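Rhamnosidase B (Bacillus sp., PDB 2OKX) hydrolyses terminal alpha-L-rhamnose residues from rhamnosides, as a glycoside hydrolase of family 78, probably with inversion of configuration. Local coordinates at residues Phe453-Gly467 and Asn484-Tyr497. Sequence-based numbering, arbitrary orientation.
Sequences FELEAPAGTIIDAYG and NTFRYICREGRQSY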
loop_
_atom_site.group_PDB
_atom_site.type_symbol
_atom_site.label_atom_id
_atom_site.label_comp_id
_atom_site.label_asym_id
_atom_site.label_seq_id
_atom_site.Cartn_x
_atom_site.Cartn_y
_atom_site.Cartn_z
ATOM N N PHE A 453 20.642 0.159 10.118
ATOM C CA PHE A 453 21.839 -0.637 10.320
ATOM C C PHE A 453 22.972 0.221 10.863
ATOM O O PHE A 453 22.894 1.449 10.874
ATOM C CB PHE A 453 22.289 -1.295 9.010
ATOM C CG PHE A 453 22.720 -0.313 7.947
ATOM C CD1 PHE A 453 21.829 0.109 6.968
ATOM C CD2 PHE A 453 24.019 0.194 7.932
ATOM C CE1 PHE A 453 22.224 1.022 5.983
ATOM C CE2 PHE A 453 24.426 1.108 6.953
ATOM C CZ PHE A 453 23.526 1.521 5.978
ATOM N N GLU A 454 24.010 -0.454 11.333
ATOM C CA GLU A 454 25.208 0.190 11.849
ATOM C C GLU A 454 26.333 -0.723 11.410
ATOM O O GLU A 454 26.242 -1.944 11.554
ATOM C CB GLU A 454 25.182 0.300 13.374
ATOM C CG GLU A 454 26.464 0.890 13.946
ATOM C CD GLU A 454 26.377 1.179 15.429
ATOM O OE1 GLU A 454 27.424 1.478 16.032
ATOM O OE2 GLU A 454 25.265 1.113 15.994
ATOM N N LEU A 455 27.389 -0.140 10.858
ATOM C CA LEU A 455 28.499 -0.943 10.379
ATOM C C LEU A 455 29.784 -0.139 10.230
ATOM O O LEU A 455 29.786 1.086 10.346
ATOM C CB LEU A 455 28.128 -1.557 9.021
ATOM C CG LEU A 455 27.719 -0.577 7.907
ATOM C CD1 LEU A 455 28.948 0.150 7.363
ATOM C CD2 LEU A 455 27.033 -1.339 6.775
ATOM N N GLU A 456 30.873 -0.856 9.983
ATOM C CA GLU A 456 32.183 -0.254 9.757
ATOM C C GLU A 456 32.584 -0.769 8.387
ATOM O O GLU A 456 32.470 -1.962 8.123
ATOM C CB GLU A 456 33.215 -0.741 10.775
ATOM C CG GLU A 456 32.915 -0.393 12.210
ATOM C CD GLU A 456 34.002 -0.876 13.146
ATOM O OE1 GLU A 456 33.666 -1.401 14.225
ATOM O OE2 GLU A 456 35.194 -0.727 12.807
ATOM N N ALA A 457 33.045 0.117 7.513
ATOM C CA ALA A 457 33.451 -0.313 6.184
ATOM C C ALA A 457 34.344 0.713 5.514
ATOM O O ALA A 457 34.385 1.875 5.917
ATOM C CB ALA A 457 32.220 -0.566 5.316
ATOM N N PRO A 458 35.086 0.288 4.485
ATOM C CA PRO A 458 35.976 1.199 3.760
ATOM C C PRO A 458 35.101 2.211 3.021
ATOM O O PRO A 458 33.938 1.926 2.716
ATOM C CB PRO A 458 36.702 0.272 2.785
ATOM C CG PRO A 458 36.678 -1.054 3.479
ATOM C CD PRO A 458 35.292 -1.106 4.054
ATOM N N ALA A 459 35.652 3.383 2.729
ATOM C CA ALA A 459 34.893 4.402 2.015
ATOM C C ALA A 459 34.530 3.893 0.624
ATOM O O ALA A 459 35.325 3.220 -0.031
ATOM C CB ALA A 459 35.708 5.688 1.905
ATOM N N GLY A 460 33.318 4.208 0.181
ATOM C CA GLY A 460 32.887 3.782 -1.138
ATOM C C GLY A 460 32.168 2.446 -1.174
ATOM O O GLY A 460 31.580 2.085 -2.198
ATOM N N THR A 461 32.211 1.701 -0.074
ATOM C CA THR A 461 31.536 0.410 -0.036
ATOM C C THR A 461 30.043 0.614 -0.293
ATOM O O THR A 461 29.416 1.511 0.278
ATOM C CB THR A 461 31.726 -0.292 1.329
ATOM O OG1 THR A 461 33.117 -0.573 1.535
ATOM C CG2 THR A 461 30.943 -1.600 1.372
ATOM N N ILE A 462 29.485 -0.209 -1.172
ATOM C CA ILE A 462 28.065 -0.120 -1.501
ATOM C C ILE A 462 27.232 -1.079 -0.649
ATOM O O ILE A 462 27.549 -2.265 -0.548
ATOM C CB ILE A 462 27.812 -0.468 -2.981
ATOM C CG1 ILE A 462 28.454 0.587 -3.885
ATOM C CG2 ILE A 462 26.308 -0.566 -3.248
ATOM C CD1 ILE A 462 28.423 0.212 -5.365
ATOM N N ILE A 463 26.174 -0.554 -0.040
ATOM C CA ILE A 463 25.271 -1.360 0.774
ATOM C C ILE A 463 23.886 -1.302 0.122
ATOM O O ILE A 463 23.198 -0.280 0.202
ATOM C CB ILE A 463 25.168 -0.820 2.222
ATOM C CG1 ILE A 463 26.561 -0.750 2.863
ATOM C CG2 ILE A 463 24.267 -1.733 3.056
ATOM C CD1 ILE A 463 27.263 -2.108 2.988
ATOM N N ASP A 464 23.495 -2.392 -0.534
ATOM C CA ASP A 464 22.199 -2.483 -1.208
ATOM C C ASP A 464 21.180 -3.247 -0.368
ATOM O O ASP A 464 21.487 -4.306 0.188
ATOM C CB ASP A 464 22.351 -3.187 -2.556
ATOM C CG ASP A 464 22.948 -2.289 -3.625
ATOM O OD1 ASP A 464 23.200 -2.790 -4.738
ATOM O OD2 ASP A 464 23.151 -1.088 -3.356
ATOM N N ALA A 465 19.968 -2.706 -0.285
ATOM C CA ALA A 465 18.899 -3.331 0.479
ATOM C C ALA A 465 17.692 -3.530 -0.424
ATOM O O ALA A 465 17.299 -2.623 -1.156
ATOM C CB ALA A 465 18.526 -2.457 1.666
ATOM N N TYR A 466 17.113 -4.725 -0.372
ATOM C CA TYR A 466 15.954 -5.070 -1.186
ATOM C C TYR A 466 15.062 -6.039 -0.404
ATOM O O TYR A 466 15.497 -7.119 -0.020
ATOM C CB TYR A 466 16.439 -5.702 -2.495
ATOM C CG TYR A 466 15.383 -6.401 -3.319
ATOM C CD1 TYR A 466 14.151 -5.796 -3.586
ATOM C CD2 TYR A 466 15.635 -7.656 -3.875
ATOM C CE1 TYR A 466 13.196 -6.427 -4.390
ATOM C CE2 TYR A 466 14.695 -8.289 -4.679
ATOM C CZ TYR A 466 13.481 -7.670 -4.935
ATOM O OH TYR A 466 12.575 -8.287 -5.766
ATOM N N GLY A 467 13.815 -5.643 -0.168
ATOM C CA GLY A 467 12.914 -6.492 0.590
ATOM C C GLY A 467 11.841 -7.207 -0.210
ATOM O O GLY A 467 11.180 -6.608 -1.059
ATOM N N ASN A 484 11.477 -1.915 -4.123
ATOM C CA ASN A 484 11.508 -1.968 -2.659
ATOM C C ASN A 484 12.960 -1.957 -2.202
ATOM O O ASN A 484 13.424 -2.880 -1.528
ATOM C CB ASN A 484 10.823 -3.261 -2.213
ATOM C CG ASN A 484 10.026 -3.088 -0.949
ATOM O OD1 ASN A 484 9.612 -1.981 -0.613
ATOM N ND2 ASN A 484 9.780 -4.193 -0.251
ATOM N N THR A 485 13.662 -0.878 -2.531
ATOM C CA THR A 485 15.086 -0.806 -2.260
ATOM C C THR A 485 15.668 0.552 -1.889
ATOM O O THR A 485 14.996 1.578 -1.902
ATOM C CB THR A 485 15.850 -1.210 -3.523
ATOM O OG1 THR A 485 15.627 -0.204 -4.521
ATOM C CG2 THR A 485 15.349 -2.538 -4.076
ATOM N N PHE A 486 16.958 0.512 -1.569
ATOM C CA PHE A 486 17.754 1.697 -1.306
ATOM C C PHE A 486 19.213 1.289 -1.450
ATOM O O PHE A 486 19.563 0.115 -1.300
ATOM C CB PHE A 486 17.461 2.332 0.075
ATOM C CG PHE A 486 18.110 1.644 1.255
ATOM C CD1 PHE A 486 17.322 1.134 2.284
ATOM C CD2 PHE A 486 19.498 1.575 1.382
ATOM C CE1 PHE A 486 17.903 0.571 3.420
ATOM C CE2 PHE A 486 20.087 1.012 2.516
ATOM C CZ PHE A 486 19.287 0.510 3.535
ATOM N N ARG A 487 20.049 2.246 -1.821
ATOM C CA ARG A 487 21.474 1.993 -1.934
ATOM C C ARG A 487 22.140 3.015 -1.039
ATOM O O ARG A 487 21.794 4.197 -1.066
ATOM C CB ARG A 487 21.984 2.164 -3.367
ATOM C CG ARG A 487 23.516 2.283 -3.434
ATOM C CD ARG A 487 24.044 2.063 -4.835
ATOM N NE ARG A 487 23.878 0.678 -5.256
ATOM C CZ ARG A 487 24.217 0.215 -6.454
ATOM N NH1 ARG A 487 24.744 1.033 -7.357
ATOM N NH2 ARG A 487 24.033 -1.065 -6.748
ATOM N N TYR A 488 23.087 2.547 -0.243
ATOM C CA TYR A 488 23.822 3.401 0.674
ATOM C C TYR A 488 25.296 3.199 0.362
ATOM O O TYR A 488 25.784 2.067 0.338
ATOM C CB TYR A 488 23.536 2.980 2.117
ATOM C CG TYR A 488 24.295 3.763 3.163
ATOM C CD1 TYR A 488 23.752 4.915 3.733
ATOM C CD2 TYR A 488 25.559 3.348 3.585
ATOM C CE1 TYR A 488 24.449 5.631 4.704
ATOM C CE2 TYR A 488 26.267 4.058 4.553
ATOM C CZ TYR A 488 25.706 5.195 5.107
ATOM O OH TYR A 488 26.405 5.890 6.065
ATOM N N ILE A 489 25.995 4.296 0.092
ATOM C CA ILE A 489 27.419 4.239 -0.211
ATOM C C ILE A 489 28.139 4.759 1.027
ATOM O O ILE A 489 27.907 5.881 1.473
ATOM C CB ILE A 489 27.761 5.104 -1.437
ATOM C CG1 ILE A 489 26.863 4.701 -2.611
ATOM C CG2 ILE A 489 29.222 4.903 -1.822
ATOM C CD1 ILE A 489 26.910 5.652 -3.787
ATOM N N CYS A 490 29.013 3.923 1.569
ATOM C CA CYS A 490 29.742 4.222 2.797
ATOM C C CYS A 490 30.816 5.294 2.815
ATOM O O CYS A 490 31.552 5.484 1.850
ATOM C CB CYS A 490 30.382 2.942 3.323
ATOM S SG CYS A 490 29.199 1.659 3.744
ATOM N N ARG A 491 30.887 5.988 3.945
ATOM C CA ARG A 491 31.922 6.979 4.165
ATOM C C ARG A 491 32.924 6.091 4.897
ATOM O O ARG A 491 32.630 4.923 5.155
ATOM C CB ARG A 491 31.442 8.109 5.081
ATOM C CG ARG A 491 31.122 7.689 6.511
ATOM C CD ARG A 491 31.058 8.909 7.420
ATOM N NE ARG A 491 30.034 9.849 6.973
ATOM C CZ ARG A 491 28.747 9.758 7.293
ATOM N NH1 ARG A 491 28.325 8.771 8.075
ATOM N NH2 ARG A 491 27.879 10.639 6.810
ATOM N N GLU A 492 34.091 6.619 5.240
ATOM C CA GLU A 492 35.090 5.807 5.920
ATOM C C GLU A 492 34.765 5.558 7.394
ATOM O O GLU A 492 34.363 6.471 8.108
ATOM C CB GLU A 492 36.459 6.480 5.805
ATOM C CG GLU A 492 37.616 5.656 6.336
ATOM C CD GLU A 492 37.831 4.380 5.553
ATOM O OE1 GLU A 492 37.782 4.424 4.306
ATOM O OE2 GLU A 492 38.063 3.330 6.184
ATOM N N GLY A 493 34.929 4.313 7.840
ATOM C CA GLY A 493 34.692 3.988 9.238
ATOM C C GLY A 493 33.325 3.473 9.649
ATOM O O GLY A 493 32.583 2.912 8.840
ATOM N N ARG A 494 33.001 3.651 10.926
ATOM C CA ARG A 494 31.721 3.204 11.460
ATOM C C ARG A 494 30.651 4.248 11.193
ATOM O O ARG A 494 30.901 5.451 11.296
ATOM C CB ARG A 494 31.805 2.947 12.970
ATOM C CG ARG A 494 30.465 2.510 13.553
ATOM C CD ARG A 494 30.439 2.425 15.068
ATOM N NE ARG A 494 31.293 1.368 15.598
ATOM C CZ ARG A 494 30.938 0.546 16.581
ATOM N NH1 ARG A 494 29.740 0.645 17.142
ATOM N NH2 ARG A 494 31.791 -0.367 17.019
ATOM N N GLN A 495 29.451 3.783 10.866
ATOM C CA GLN A 495 28.347 4.683 10.575
ATOM C C GLN A 495 27.007 3.982 10.776
ATOM O O GLN A 495 26.939 2.755 10.832
ATOM C CB GLN A 495 28.465 5.183 9.136
ATOM C CG GLN A 495 28.448 4.072 8.103
ATOM C CD GLN A 495 29.399 4.329 6.953
ATOM O OE1 GLN A 495 30.552 3.885 6.970
ATOM N NE2 GLN A 495 28.928 5.058 5.953
ATOM N N SER A 496 25.951 4.777 10.895
ATOM C CA SER A 496 24.605 4.253 11.090
ATOM C C SER A 496 23.665 4.939 10.115
ATOM O O SER A 496 23.883 6.090 9.735
ATOM C CB SER A 496 24.126 4.518 12.518
ATOM O OG SER A 496 24.976 3.893 13.456
ATOM N N TYR A 497 22.620 4.227 9.712
ATOM C CA TYR A 497 21.646 4.781 8.788
ATOM C C TYR A 497 20.277 4.149 8.980
ATOM O O TYR A 497 20.164 2.941 9.177
ATOM C CB TYR A 497 22.088 4.557 7.340
ATOM C CG TYR A 497 21.120 5.145 6.335
ATOM C CD1 TYR A 497 21.031 6.524 6.151
ATOM C CD2 TYR A 497 20.258 4.323 5.602
ATOM C CE1 TYR A 497 20.112 7.072 5.267
ATOM C CE2 TYR A 497 19.332 4.863 4.716
ATOM C CZ TYR A 497 19.263 6.238 4.553
ATOM O OH TYR A 497 18.344 6.784 3.686
#
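R487 leaves its strand with CG opposite the backbone N (chi1 164°) and then bends at chi3 (-69°), which lays its guanidinium edge-on to the carboxylate of D464. The two planes are nearly coplanar, and the grip is side-on: R487 NE reaches D464 OD2 at 2.7 Å and R487 NH2 reaches D464 OD1 at 2.8 Å, each on a syn lone pair. I462 CG2 lies over one face of the guanidinium, while D464 OD1 also pairs with R513. A leucine here removes both donors, and would probably leave D464 OD2 without its charged mate and the carboxylate, held then by R513 through OD1, freer to turn. Two antiparallel ladders, 453-457 with 493-497 and 462-467 with 485-489, belong to separate sheets of the concanavalin-like domain, packed face to face as in a beta-sandwich. Between the sheets, F453 points its edge at the face of Y488, a T-shaped pair with centroids 5.2 Å apart. Small, weakly polar C490 SG fits between I463 CG1 (3.7 Å) and L455 CD1 (3.9 Å) of the other sheet. Within its own ladder, A465 is small enough for the cross-strand F486 ring to lie over its methyl, a CH-pi contact. In the type II turn P458-T461, G460 has phi 91°, where a CB would press on A459 O, so glycine fits.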